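Local coordinates for putative alpha-galactosidase (Bacteroides fragilis, PDB 4NZJ), which probably hydrolyses terminal, non-reducing alpha-D-galactose residues from alpha-galactosides, at residues N298-N303 with F348-M353; T204-F209 with A236-A241; Q121-M126 with S137-D142. All coordinates share one frame; numbering follows the deposited sequence.

Followed from the N terminus, the chain makes contact 3 first: strand 138-140 comes back against helix 116-128, closing a short loop with ten residues between the segments. Contact 2 comes next and joins helices 202-212 and 228-243, closing a loop with 26 residues between its segments, strand 216-220 among them. Contact 1 closes the longest of the three loops, 44 residues between its segments, by setting helix 296-303 beside helix 341-353. The loops follow one another in series; none nests in or crosses another. Contacts 2 and 3 have nearest atoms about 9 Å apart. All three belong to the TIM barrel, and contact 1 also borders the C-terminal beta-sheet domain.

Contact 1: residues N298-N303 with F348-M353; sequences NILEIN and FSLWCM
Leu-300 reaches from its helix into the angle between Leu-350 and Trp-351, and the contact is wholly apolar. In the one aliphatic pair, Leu-300 CD1 meets Leu-350 CD1 at 3.6 Å, the two side chains crossing at about a right angle. A branched leucine suits this place because its second methyl serves both neighbours: Leu-300 CD2 lies between Leu-350 and the indole, 3.9 Å from Trp-351 CZ3.

The aromatic part is completed by Ile-299, whose CG2 approaches Trp-351 CH2 at 4.1 Å. Only the six-membered end of the indole is used, and both aliphatic groups come to it obliquely. Its polar end is held elsewhere: NE1 donates to Asp-319 O, while His-347 packs edge-to-face with the ring. The large indole helps to span helices whose local axes are 11.8 Å apart and nearly parallel, at 13°.

These are outer helices of the TIM barrel: helix 296-303 precedes strand 315-317, and helix 341-353 precedes strand 358-360. Phe-418 of strand 413-419 touches both Leu-300 and Leu-350, and Trp-404 of strand 401-407 touches Leu-350, joining this pair of helices to the C-terminal beta-sheet domain.

Contact 2: residues T204-F209 with A236-A241; sequences TDAKDF and AKMGRA
Ala-206 presses its CB toward helix 228-243 and meets it at two places, the backbone and side chain of Ala-241 and the selenium end of Met-238. Ala-206 CB lies 3.5 Å from Ala-241 O and 3.8 Å from Ala-241 CB. The two alanines are not aimed head-on at each other: the CA–CB bond of Ala-206 faces the opposite helix, whereas that of Ala-241 runs more across the interface. With no side-chain atom beyond CB on either residue, the backbones can draw close, and the CA atoms of Ala-206 and Ala-241 are 5.8 Å apart.

Met-238, present as selenomethionine, supplies the longer arm. CG stands anti to the backbone N (chi1 175°), and with the bend at chi2 (57°) this brings SE of Met-238 to 4.2 Å from Ala-206 CB. A flexible, unbranched chain suits this role, because its soft, polarisable selenoether end can lie against a small methyl. Met-238 also touches Leu-217 and Tyr-219 of strand 216-220, the barrel strand that separates the two helices in sequence; Phe-209 packs on Leu-217 as well.

The contact itself is van der Waals packing, which includes the approach of a methyl to a backbone carbonyl. To one side, Lys-237 NZ forms a salt bridge with Glu-202 OE1. The small alanines permit the close spacing of these outer barrel helices, and the salt bridge adds a separate tie between them.

Contact 3: residues Q121-M126 with S137-D142; sequences QTADAM and SYINID
Ile-139 projects from its strand toward helix 116-128 and is met there by Ala-123 and Met-126. The end of the isoleucine, CD1, lies 3.6 Å from Ala-123 CB and 3.7 Å from Ala-123 CA, so it rests against the helix backbone as much as on the methyl. Alanine suits this position: a side chain of one carbon lets the longer branch of the isoleucine come right up to the helix. Met-126, a selenomethionine here, runs alongside the same branch in the opposite direction, with SE 3.8 Å from Ile-139 CG1. Its terminal methyl continues past the isoleucine to the strand backbone, where CE is 4.2 Å from Tyr-138 O.

Torsions explain how these groups slide past each other. Ile-139 is extended beyond CG1 (chi2 179°), which carries CD1 out to the helix, while the bend of Met-126 at its last torsion (chi3 71°) brings CE to the strand backbone near Tyr-138 O. The local axes of helix and strand lie 10.1 Å apart and run nearly antiparallel, at 156°.

Further out, Trp-104 of strand 102-105 touches both Met-126 and Ile-139, Val-364 touches Met-126, and Phe-179 packs on Ile-139. Since strands 102-105 and 138-140 are parallel neighbours in the barrel sheet with helix 116-128 between them in sequence, the contact belongs to a beta-alpha-beta crossover.

Met-126 and Ile-139 offer flexible and branched hydrocarbon surfaces; Ala-123 leaves room for the tip of Ile-139, and Met-126 flanks it. Cohesion between helix and strand therefore comes here from buried apolar packing, which depends on complementary shape, whereas backbone hydrogen bonds join the strand to its neighbour, Tyr-138 pairing with Met-102 and Trp-104.

Contact 1: residues N298-N303 with F348-M353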
ATOM      1  N   ASN A 298      -6.705   5.340  17.304  1.00 19.27           N
ATOM      2  CA  ASN A 298      -8.104   5.626  16.998  1.00 19.09           C
ATOM      3  C   ASN A 298      -8.528   5.021  15.678  1.00 19.16           C
ATOM      4  O   ASN A 298      -9.645   4.519  15.537  1.00 18.99           O
ATOM      5  CB  ASN A 298      -8.320   7.132  17.016  1.00 19.58           C
ATOM      6  CG  ASN A 298      -7.792   7.750  18.287  1.00 21.70           C
ATOM      7  OD1 ASN A 298      -6.595   8.019  18.407  1.00 22.96           O
ATOM      8  ND2 ASN A 298      -8.662   7.925  19.260  1.00 21.69           N
ATOM      9  N   ILE A 299      -7.619   5.028  14.712  1.00 18.57           N
ATOM     10  CA  ILE A 299      -7.902   4.433  13.423  1.00 18.35           C
ATOM     11  C   ILE A 299      -7.937   2.898  13.534  1.00 18.71           C
ATOM     12  O   ILE A 299      -8.732   2.257  12.860  1.00 17.68           O
ATOM     13  CB  ILE A 299      -6.936   4.955  12.334  1.00 19.58           C
ATOM     14  CG1 ILE A 299      -7.316   6.410  12.015  1.00 21.08           C
ATOM     15  CG2 ILE A 299      -7.013   4.093  11.083  1.00 19.17           C
ATOM     16  CD1 ILE A 299      -6.418   7.119  11.031  1.00 23.17           C
ATOM     17  N   LEU A 300      -7.111   2.322  14.406  1.00 19.28           N
ATOM     18  CA  LEU A 300      -7.188   0.881  14.694  1.00 19.11           C
ATOM     19  C   LEU A 300      -8.578   0.482  15.173  1.00 19.22           C
ATOM     20  O   LEU A 300      -9.115  -0.529  14.736  1.00 20.09           O
ATOM     21  CB  LEU A 300      -6.162   0.461  15.748  1.00 20.42           C
ATOM     22  CG  LEU A 300      -4.709   0.464  15.295  1.00 20.99           C
ATOM     23  CD1 LEU A 300      -3.799   0.159  16.478  1.00 22.47           C
ATOM     24  CD2 LEU A 300      -4.496  -0.536  14.166  1.00 21.24           C
ATOM     25  N   GLU A 301      -9.147   1.275  16.075  1.00 18.87           N
ATOM     26  CA  GLU A 301     -10.480   0.990  16.601  1.00 19.96           C
ATOM     27  C   GLU A 301     -11.536   1.013  15.497  1.00 19.79           C
ATOM     28  O   GLU A 301     -12.474   0.217  15.513  1.00 20.60           O
ATOM     29  CB  GLU A 301     -10.875   1.990  17.696  1.00 21.75           C
ATOM     30  CG  GLU A 301     -10.018   1.960  18.960  1.00 23.99           C
ATOM     31  CD  GLU A 301      -9.999   0.614  19.680  1.00 28.49           C
ATOM     32  OE1 GLU A 301     -11.007  -0.122  19.661  1.00 28.39           O
ATOM     33  OE2 GLU A 301      -8.959   0.276  20.284  1.00 34.64           O
ATOM     34  N   ILE A 302     -11.387   1.936  14.554  1.00 18.83           N
ATOM     35  CA  ILE A 302     -12.321   2.059  13.438  1.00 17.87           C
ATOM     36  C   ILE A 302     -12.213   0.879  12.470  1.00 18.29           C
ATOM     37  O   ILE A 302     -13.230   0.321  12.048  1.00 18.31           O
ATOM     38  CB  ILE A 302     -12.125   3.399  12.686  1.00 18.41           C
ATOM     39  CG1 ILE A 302     -12.527   4.567  13.599  1.00 20.00           C
ATOM     40  CG2 ILE A 302     -12.932   3.421  11.387  1.00 19.44           C
ATOM     41  CD1 ILE A 302     -12.084   5.927  13.095  1.00 21.02           C
ATOM     42  N   ASN A 303     -10.988   0.498  12.128  1.00 18.18           N
ATOM     43  CA  ASN A 303     -10.775  -0.551  11.143  1.00 17.81           C
ATOM     44  C   ASN A 303     -11.000  -1.960  11.690  1.00 17.67           C
ATOM     45  O   ASN A 303     -11.324  -2.863  10.929  1.00 17.66           O
ATOM     46  CB  ASN A 303      -9.366  -0.451  10.550  1.00 18.08           C
ATOM     47  CG  ASN A 303      -9.285  -0.993   9.132  1.00 18.87           C
ATOM     48  OD1 ASN A 303     -10.271  -0.985   8.399  1.00 19.70           O
ATOM     49  ND2 ASN A 303      -8.095  -1.457   8.734  1.00 19.90           N
ATOM     50  N   PHE A 348       3.358   0.403  11.663  1.00 15.57           N
ATOM     51  CA  PHE A 348       3.669  -0.313  10.430  1.00 16.09           C
ATOM     52  C   PHE A 348       3.214  -1.783  10.491  1.00 16.06           C
ATOM     53  O   PHE A 348       2.589  -2.291   9.554  1.00 15.42           O
ATOM     54  CB  PHE A 348       5.164  -0.222  10.110  1.00 16.47           C
ATOM     55  CG  PHE A 348       5.523  -0.797   8.772  1.00 15.41           C
ATOM     56  CD1 PHE A 348       5.240  -0.102   7.604  1.00 16.84           C
ATOM     57  CD2 PHE A 348       6.110  -2.052   8.673  1.00 16.23           C
ATOM     58  CE1 PHE A 348       5.550  -0.637   6.364  1.00 17.49           C
ATOM     59  CE2 PHE A 348       6.435  -2.582   7.435  1.00 17.54           C
ATOM     60  CZ  PHE A 348       6.149  -1.879   6.283  1.00 17.01           C
ATOM     61  N   SER A 349       3.529  -2.448  11.603  1.00 16.39           N
ATOM     62  CA  SER A 349       3.186  -3.861  11.811  1.00 16.51           C
ATOM     63  C   SER A 349       1.698  -4.123  11.666  1.00 16.33           C
ATOM     64  O   SER A 349       1.293  -5.099  11.041  1.00 17.37           O
ATOM     65  CB  SER A 349       3.646  -4.326  13.191  1.00 18.78           C
ATOM     66  OG  SER A 349       5.042  -4.157  13.330  1.00 21.48           O
ATOM     67  N   LEU A 350       0.881  -3.250  12.246  1.00 16.58           N
ATOM     68  CA  LEU A 350      -0.561  -3.453  12.226  1.00 16.89           C
ATOM     69  C   LEU A 350      -1.161  -3.111  10.862  1.00 15.87           C
ATOM     70  O   LEU A 350      -2.068  -3.791  10.406  1.00 16.15           O
ATOM     71  CB  LEU A 350      -1.224  -2.674  13.366  1.00 18.62           C
ATOM     72  CG  LEU A 350      -0.898  -3.285  14.747  1.00 22.25           C
ATOM     73  CD1 LEU A 350      -1.296  -2.348  15.875  1.00 26.32           C
ATOM     74  CD2 LEU A 350      -1.550  -4.658  14.916  1.00 23.70           C
ATOM     75  N   TRP A 351      -0.644  -2.078  10.202  1.00 16.01           N
ATOM     76  CA  TRP A 351      -1.026  -1.811   8.806  1.00 15.71           C
ATOM     77  C   TRP A 351      -0.706  -3.048   7.941  1.00 16.22           C
ATOM     78  O   TRP A 351      -1.475  -3.417   7.050  1.00 17.26           O
ATOM     79  CB  TRP A 351      -0.302  -0.572   8.272  1.00 16.38           C
ATOM     80  CG  TRP A 351      -1.064   0.745   8.365  1.00 17.30           C
ATOM     81  CD1 TRP A 351      -1.272   1.621   7.344  1.00 18.07           C
ATOM     82  CD2 TRP A 351      -1.696   1.327   9.523  1.00 17.50           C
ATOM     83  NE1 TRP A 351      -1.969   2.715   7.783  1.00 18.64           N
ATOM     84  CE2 TRP A 351      -2.256   2.559   9.113  1.00 18.11           C
ATOM     85  CE3 TRP A 351      -1.841   0.934  10.862  1.00 17.17           C
ATOM     86  CZ2 TRP A 351      -2.963   3.397   9.989  1.00 19.21           C
ATOM     87  CZ3 TRP A 351      -2.537   1.776  11.736  1.00 18.65           C
ATOM     88  CH2 TRP A 351      -3.092   2.990  11.291  1.00 18.05           C
ATOM     89  N   CYS A 352       0.412  -3.715   8.218  1.00 15.67           N
ATOM     90  CA  CYS A 352       0.727  -4.941   7.492  1.00 16.42           C
ATOM     91  C   CYS A 352      -0.294  -6.040   7.788  1.00 16.84           C
ATOM     92  O   CYS A 352      -0.847  -6.650   6.870  1.00 17.05           O
ATOM     93  CB  CYS A 352       2.155  -5.417   7.792  1.00 16.45           C
ATOM     94  SG  CYS A 352       3.416  -4.413   6.973  1.00 18.04           S
HETATM   95  N   MSE A 353      -0.560  -6.273   9.072  1.00 16.98           N
HETATM   96  CA  MSE A 353      -1.532  -7.295   9.493  1.00 17.50           C
HETATM   97  C   MSE A 353      -2.921  -7.054   8.963  1.00 17.49           C
HETATM   98  O   MSE A 353      -3.636  -8.004   8.662  1.00 17.96           O
HETATM   99  CB  MSE A 353      -1.640  -7.346  11.019  1.00 17.93           C
HETATM  100  CG  MSE A 353      -0.378  -7.877  11.695  1.00 18.34           C
HETATM  101 SE   MSE A 353      -0.150  -9.804  11.446  0.75 18.47          SE
HETATM  102  CE  MSE A 353      -1.643 -10.412  12.574  1.00 18.26           C
TER

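Contact 2: residues T204-F209 with A236-A241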
ATOM      1  N   THR A 204     -14.108  13.174 -19.594  1.00 20.88           N
ATOM      2  CA  THR A 204     -12.989  13.984 -20.082  1.00 20.35           C
ATOM      3  C   THR A 204     -11.754  13.821 -19.200  1.00 19.58           C
ATOM      4  O   THR A 204     -10.643  13.600 -19.690  1.00 19.52           O
ATOM      5  CB  THR A 204     -13.366  15.480 -20.138  1.00 22.22           C
ATOM      6  OG1 THR A 204     -14.434  15.664 -21.073  1.00 23.37           O
ATOM      7  CG2 THR A 204     -12.181  16.340 -20.568  1.00 23.25           C
ATOM      8  N   ASP A 205     -11.948  13.937 -17.896  1.00 18.54           N
ATOM      9  CA  ASP A 205     -10.816  13.910 -16.982  1.00 18.21           C
ATOM     10  C   ASP A 205     -10.129  12.544 -16.976  1.00 18.25           C
ATOM     11  O   ASP A 205      -8.902  12.465 -17.036  1.00 18.07           O
ATOM     12  CB  ASP A 205     -11.240  14.360 -15.587  1.00 18.81           C
ATOM     13  CG  ASP A 205     -11.634  15.831 -15.545  1.00 19.26           C
ATOM     14  OD1 ASP A 205     -11.557  16.514 -16.588  1.00 19.61           O
ATOM     15  OD2 ASP A 205     -12.032  16.306 -14.464  1.00 19.49           O
ATOM     16  N   ALA A 206     -10.921  11.476 -16.950  1.00 18.58           N
ATOM     17  CA  ALA A 206     -10.372  10.122 -16.992  1.00 18.41           C
ATOM     18  C   ALA A 206      -9.563   9.888 -18.272  1.00 18.94           C
ATOM     19  O   ALA A 206      -8.476   9.298 -18.223  1.00 18.85           O
ATOM     20  CB  ALA A 206     -11.486   9.094 -16.870  1.00 18.71           C
ATOM     21  N   LYS A 207     -10.082  10.352 -19.405  1.00 19.15           N
ATOM     22  CA  LYS A 207      -9.382  10.195 -20.681  0.50 20.82           C
ATOM     23  C   LYS A 207      -8.070  10.971 -20.674  1.00 19.96           C
ATOM     24  O   LYS A 207      -7.061  10.500 -21.203  1.00 19.79           O
ATOM     25  CB  LYS A 207     -10.261  10.630 -21.857  0.50 23.36           C
ATOM     26  CG  LYS A 207     -11.381   9.652 -22.167  0.50 26.73           C
ATOM     27  CD  LYS A 207     -10.830   8.303 -22.604  0.50 29.99           C
ATOM     28  CE  LYS A 207     -11.931   7.273 -22.787  0.50 31.70           C
ATOM     29  NZ  LYS A 207     -13.122   7.848 -23.471  0.50 34.93           N
ATOM     30  N   ASP A 208      -8.073  12.155 -20.062  1.00 19.24           N
ATOM     31  CA  ASP A 208      -6.837  12.926 -19.940  1.00 19.67           C
ATOM     32  C   ASP A 208      -5.839  12.186 -19.051  1.00 18.73           C
ATOM     33  O   ASP A 208      -4.663  12.036 -19.418  1.00 19.09           O
ATOM     34  CB  ASP A 208      -7.101  14.331 -19.382  1.00 20.89           C
ATOM     35  CG  ASP A 208      -7.626  15.301 -20.431  1.00 24.64           C
ATOM     36  OD1 ASP A 208      -7.579  15.007 -21.649  1.00 24.55           O
ATOM     37  OD2 ASP A 208      -8.074  16.398 -20.035  1.00 25.39           O
ATOM     38  N   PHE A 209      -6.300  11.712 -17.892  1.00 17.77           N
ATOM     39  CA  PHE A 209      -5.424  10.957 -16.995  1.00 18.01           C
ATOM     40  C   PHE A 209      -4.781   9.783 -17.727  1.00 18.08           C
ATOM     41  O   PHE A 209      -3.569   9.564 -17.625  1.00 17.77           O
ATOM     42  CB  PHE A 209      -6.172  10.450 -15.750  1.00 18.41           C
ATOM     43  CG  PHE A 209      -6.776  11.534 -14.897  1.00 18.30           C
ATOM     44  CD1 PHE A 209      -6.220  12.808 -14.841  1.00 19.30           C
ATOM     45  CD2 PHE A 209      -7.905  11.271 -14.133  1.00 18.56           C
ATOM     46  CE1 PHE A 209      -6.786  13.793 -14.047  1.00 20.01           C
ATOM     47  CE2 PHE A 209      -8.469  12.251 -13.337  1.00 19.38           C
ATOM     48  CZ  PHE A 209      -7.912  13.514 -13.299  1.00 19.27           C
ATOM     49  N   ALA A 236     -19.590   5.988  -8.652  1.00 18.14           N
ATOM     50  CA  ALA A 236     -19.875   5.048  -9.741  1.00 19.03           C
ATOM     51  C   ALA A 236     -19.586   5.666 -11.111  1.00 19.65           C
ATOM     52  O   ALA A 236     -19.040   5.003 -11.988  1.00 21.29           O
ATOM     53  CB  ALA A 236     -21.310   4.562  -9.669  1.00 19.53           C
ATOM     54  N   LYS A 237     -19.962   6.930 -11.285  1.00 20.17           N
ATOM     55  CA  LYS A 237     -19.753   7.655 -12.541  1.00 21.55           C
ATOM     56  C   LYS A 237     -18.270   7.730 -12.906  1.00 20.28           C
ATOM     57  O   LYS A 237     -17.888   7.438 -14.043  1.00 20.96           O
ATOM     58  CB  LYS A 237     -20.335   9.069 -12.431  1.00 24.46           C
ATOM     59  CG  LYS A 237     -20.119   9.962 -13.647  1.00 28.74           C
ATOM     60  CD  LYS A 237     -21.026   9.592 -14.801  1.00 33.37           C
ATOM     61  CE  LYS A 237     -20.750  10.476 -16.011  1.00 37.55           C
ATOM     62  NZ  LYS A 237     -20.936  11.926 -15.716  1.00 37.96           N
HETATM   63  N   MSE A 238     -17.433   8.118 -11.947  1.00 19.59           N
HETATM   64  CA  MSE A 238     -15.992   8.196 -12.210  1.00 19.07           C
HETATM   65  C   MSE A 238     -15.427   6.810 -12.428  1.00 19.52           C
HETATM   66  O   MSE A 238     -14.532   6.632 -13.249  1.00 20.23           O
HETATM   67  CB  MSE A 238     -15.246   8.946 -11.102  1.00 17.97           C
HETATM   68  CG  MSE A 238     -13.724   8.953 -11.277  1.00 17.34           C
HETATM   69 SE   MSE A 238     -13.144   9.717 -13.010  0.75 17.61          SE
HETATM   70  CE  MSE A 238     -13.015  11.591 -12.424  1.00 18.87           C
ATOM     71  N   GLY A 239     -15.942   5.812 -11.713  1.00 19.24           N
ATOM     72  CA  GLY A 239     -15.500   4.430 -11.922  1.00 19.65           C
ATOM     73  C   GLY A 239     -15.715   3.982 -13.362  1.00 20.81           C
ATOM     74  O   GLY A 239     -14.821   3.408 -13.987  1.00 20.23           O
ATOM     75  N   ARG A 240     -16.902   4.258 -13.892  1.00 21.55           N
ATOM     76  CA  ARG A 240     -17.215   3.935 -15.282  1.00 22.21           C
ATOM     77  C   ARG A 240     -16.282   4.675 -16.235  1.00 22.20           C
ATOM     78  O   ARG A 240     -15.797   4.104 -17.212  1.00 23.88           O
ATOM     79  CB  ARG A 240     -18.679   4.259 -15.598  1.00 23.52           C
ATOM     80  CG  ARG A 240     -19.655   3.303 -14.933  1.00 24.85           C
ATOM     81  CD  ARG A 240     -21.058   3.444 -15.487  1.00 26.31           C
ATOM     82  NE  ARG A 240     -21.663   4.750 -15.212  1.00 27.30           N
ATOM     83  CZ  ARG A 240     -22.291   5.091 -14.086  1.00 27.18           C
ATOM     84  NH1 ARG A 240     -22.398   4.239 -13.075  1.00 27.75           N
ATOM     85  NH2 ARG A 240     -22.819   6.306 -13.970  1.00 28.56           N
ATOM     86  N   ALA A 241     -16.024   5.944 -15.940  1.00 20.77           N
ATOM     87  CA  ALA A 241     -15.144   6.755 -16.772  1.00 20.16           C
ATOM     88  C   ALA A 241     -13.728   6.170 -16.820  1.00 20.15           C
ATOM     89  O   ALA A 241     -13.112   6.128 -17.881  1.00 20.96           O
ATOM     90  CB  ALA A 241     -15.127   8.195 -16.276  1.00 19.83           C
TER

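Contact 3: residues Q121-M126 with S137-D142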
ATOM      1  N   GLN A 121      12.981  13.416  -7.968  1.00 19.80           N
ATOM      2  CA  GLN A 121      13.900  13.183  -6.847  1.00 20.17           C
ATOM      3  C   GLN A 121      13.370  12.103  -5.912  1.00 20.29           C
ATOM      4  O   GLN A 121      14.128  11.287  -5.393  1.00 19.99           O
ATOM      5  CB  GLN A 121      14.107  14.462  -6.041  1.00 21.45           C
ATOM      6  CG  GLN A 121      15.022  15.481  -6.681  1.00 24.91           C
ATOM      7  CD  GLN A 121      15.235  16.691  -5.795  1.00 27.18           C
ATOM      8  OE1 GLN A 121      14.998  16.643  -4.585  1.00 27.57           O
ATOM      9  NE2 GLN A 121      15.693  17.782  -6.390  1.00 29.54           N
ATOM     10  N   THR A 122      12.066  12.120  -5.682  1.00 19.61           N
ATOM     11  CA  THR A 122      11.433  11.126  -4.838  1.00 18.98           C
ATOM     12  C   THR A 122      11.547   9.726  -5.450  1.00 19.11           C
ATOM     13  O   THR A 122      11.924   8.782  -4.753  1.00 18.34           O
ATOM     14  CB  THR A 122       9.969  11.507  -4.560  1.00 19.88           C
ATOM     15  OG1 THR A 122       9.946  12.717  -3.792  1.00 19.50           O
ATOM     16  CG2 THR A 122       9.249  10.404  -3.808  1.00 20.48           C
ATOM     17  N   ALA A 123      11.238   9.599  -6.739  1.00 18.79           N
ATOM     18  CA  ALA A 123      11.422   8.334  -7.461  1.00 18.60           C
ATOM     19  C   ALA A 123      12.874   7.839  -7.369  1.00 18.15           C
ATOM     20  O   ALA A 123      13.120   6.668  -7.071  1.00 18.74           O
ATOM     21  CB  ALA A 123      11.009   8.486  -8.919  1.00 18.41           C
ATOM     22  N   ASP A 124      13.831   8.728  -7.613  1.00 19.06           N
ATOM     23  CA  ASP A 124      15.250   8.365  -7.553  1.00 21.02           C
ATOM     24  C   ASP A 124      15.625   7.830  -6.166  1.00 20.55           C
ATOM     25  O   ASP A 124      16.364   6.849  -6.044  1.00 21.39           O
ATOM     26  CB  ASP A 124      16.126   9.578  -7.869  1.00 21.48           C
ATOM     27  CG  ASP A 124      16.056  10.010  -9.330  1.00 24.01           C
ATOM     28  OD1 ASP A 124      15.475   9.293 -10.167  1.00 24.31           O
ATOM     29  OD2 ASP A 124      16.612  11.087  -9.645  1.00 27.24           O
ATOM     30  N   ALA A 125      15.109   8.481  -5.127  1.00 19.57           N
ATOM     31  CA  ALA A 125      15.410   8.084  -3.752  1.00 19.21           C
ATOM     32  C   ALA A 125      14.818   6.720  -3.412  1.00 18.48           C
ATOM     33  O   ALA A 125      15.435   5.936  -2.696  1.00 20.00           O
ATOM     34  CB  ALA A 125      14.910   9.134  -2.773  1.00 20.37           C
HETATM   35  N   MSE A 126      13.628   6.436  -3.933  1.00 18.09           N
HETATM   36  CA  MSE A 126      12.973   5.146  -3.687  1.00 18.68           C
HETATM   37  C   MSE A 126      13.730   4.012  -4.343  1.00 20.19           C
HETATM   38  O   MSE A 126      13.712   2.875  -3.854  1.00 19.73           O
HETATM   39  CB  MSE A 126      11.520   5.203  -4.150  1.00 19.29           C
HETATM   40  CG  MSE A 126      10.714   6.026  -3.153  1.00 19.72           C
HETATM   41 SE   MSE A 126       8.909   6.453  -3.807  0.75 19.65          SE
HETATM   42  CE  MSE A 126       8.097   4.668  -3.682  1.00 19.95           C
ATOM     43  N   SER A 137       5.706   0.845  -5.107  1.00 18.51           N
ATOM     44  CA  SER A 137       5.643   1.119  -6.550  1.00 18.40           C
ATOM     45  C   SER A 137       4.831   2.357  -6.953  1.00 18.08           C
ATOM     46  O   SER A 137       5.058   2.908  -8.039  1.00 19.20           O
ATOM     47  CB  SER A 137       5.111  -0.116  -7.287  1.00 19.33           C
ATOM     48  OG  SER A 137       3.792  -0.448  -6.875  1.00 19.50           O
ATOM     49  N   TYR A 138       3.891   2.787  -6.113  1.00 16.63           N
ATOM     50  CA  TYR A 138       3.040   3.943  -6.427  1.00 17.77           C
ATOM     51  C   TYR A 138       3.656   5.247  -5.924  1.00 17.25           C
ATOM     52  O   TYR A 138       4.086   5.345  -4.770  1.00 18.25           O
ATOM     53  CB  TYR A 138       1.621   3.765  -5.861  1.00 17.84           C
ATOM     54  CG  TYR A 138       0.830   2.745  -6.640  1.00 18.42           C
ATOM     55  CD1 TYR A 138       0.064   3.117  -7.743  1.00 19.98           C
ATOM     56  CD2 TYR A 138       0.879   1.401  -6.302  1.00 19.24           C
ATOM     57  CE1 TYR A 138      -0.637   2.179  -8.477  1.00 20.50           C
ATOM     58  CE2 TYR A 138       0.190   0.452  -7.031  1.00 20.93           C
ATOM     59  CZ  TYR A 138      -0.574   0.841  -8.110  1.00 21.06           C
ATOM     60  OH  TYR A 138      -1.255  -0.114  -8.827  1.00 23.15           O
ATOM     61  N   ILE A 139       3.704   6.237  -6.811  1.00 16.10           N
ATOM     62  CA  ILE A 139       4.130   7.587  -6.474  1.00 15.89           C
ATOM     63  C   ILE A 139       2.945   8.487  -6.806  1.00 15.45           C
ATOM     64  O   ILE A 139       2.595   8.657  -7.965  1.00 17.28           O
ATOM     65  CB  ILE A 139       5.399   7.970  -7.254  1.00 16.80           C
ATOM     66  CG1 ILE A 139       6.552   7.090  -6.764  1.00 18.00           C
ATOM     67  CG2 ILE A 139       5.739   9.448  -7.090  1.00 17.47           C
ATOM     68  CD1 ILE A 139       7.869   7.328  -7.463  1.00 18.97           C
ATOM     69  N   ASN A 140       2.307   9.021  -5.773  1.00 16.87           N
ATOM     70  CA  ASN A 140       1.004   9.660  -5.916  1.00 16.63           C
ATOM     71  C   ASN A 140       1.068  11.172  -5.736  1.00 16.99           C
ATOM     72  O   ASN A 140       1.365  11.676  -4.645  1.00 18.12           O
ATOM     73  CB  ASN A 140       0.012   9.048  -4.925  1.00 16.97           C
ATOM     74  CG  ASN A 140      -0.247   7.568  -5.176  1.00 18.08           C
ATOM     75  OD1 ASN A 140       0.043   7.032  -6.247  1.00 19.20           O
ATOM     76  ND2 ASN A 140      -0.809   6.897  -4.181  1.00 21.89           N
ATOM     77  N   ILE A 141       0.777  11.882  -6.820  1.00 16.62           N
ATOM     78  CA  ILE A 141       0.600  13.324  -6.808  1.00 17.93           C
ATOM     79  C   ILE A 141      -0.739  13.598  -6.137  1.00 18.21           C
ATOM     80  O   ILE A 141      -1.746  12.958  -6.456  1.00 19.73           O
ATOM     81  CB  ILE A 141       0.603  13.889  -8.253  1.00 18.63           C
ATOM     82  CG1 ILE A 141       1.968  13.652  -8.900  1.00 20.34           C
ATOM     83  CG2 ILE A 141       0.247  15.369  -8.277  1.00 19.93           C
ATOM     84  CD1 ILE A 141       2.044  14.060 -10.356  1.00 21.68           C
ATOM     85  N   ASP A 142      -0.748  14.538  -5.203  1.00 18.87           N
ATOM     86  CA  ASP A 142      -1.964  14.887  -4.483  1.00 18.61           C
ATOM     87  C   ASP A 142      -2.551  16.200  -5.030  1.00 19.63           C
ATOM     88  O   ASP A 142      -2.409  16.491  -6.215  1.00 20.55           O
ATOM     89  CB  ASP A 142      -1.686  14.927  -2.975  1.00 20.50           C
ATOM     90  CG  ASP A 142      -2.931  14.625  -2.144  1.00 23.64           C
ATOM     91  OD1 ASP A 142      -3.276  13.431  -1.978  1.00 26.02           O
ATOM     92  OD2 ASP A 142      -3.570  15.589  -1.672  1.00 24.86           O
TER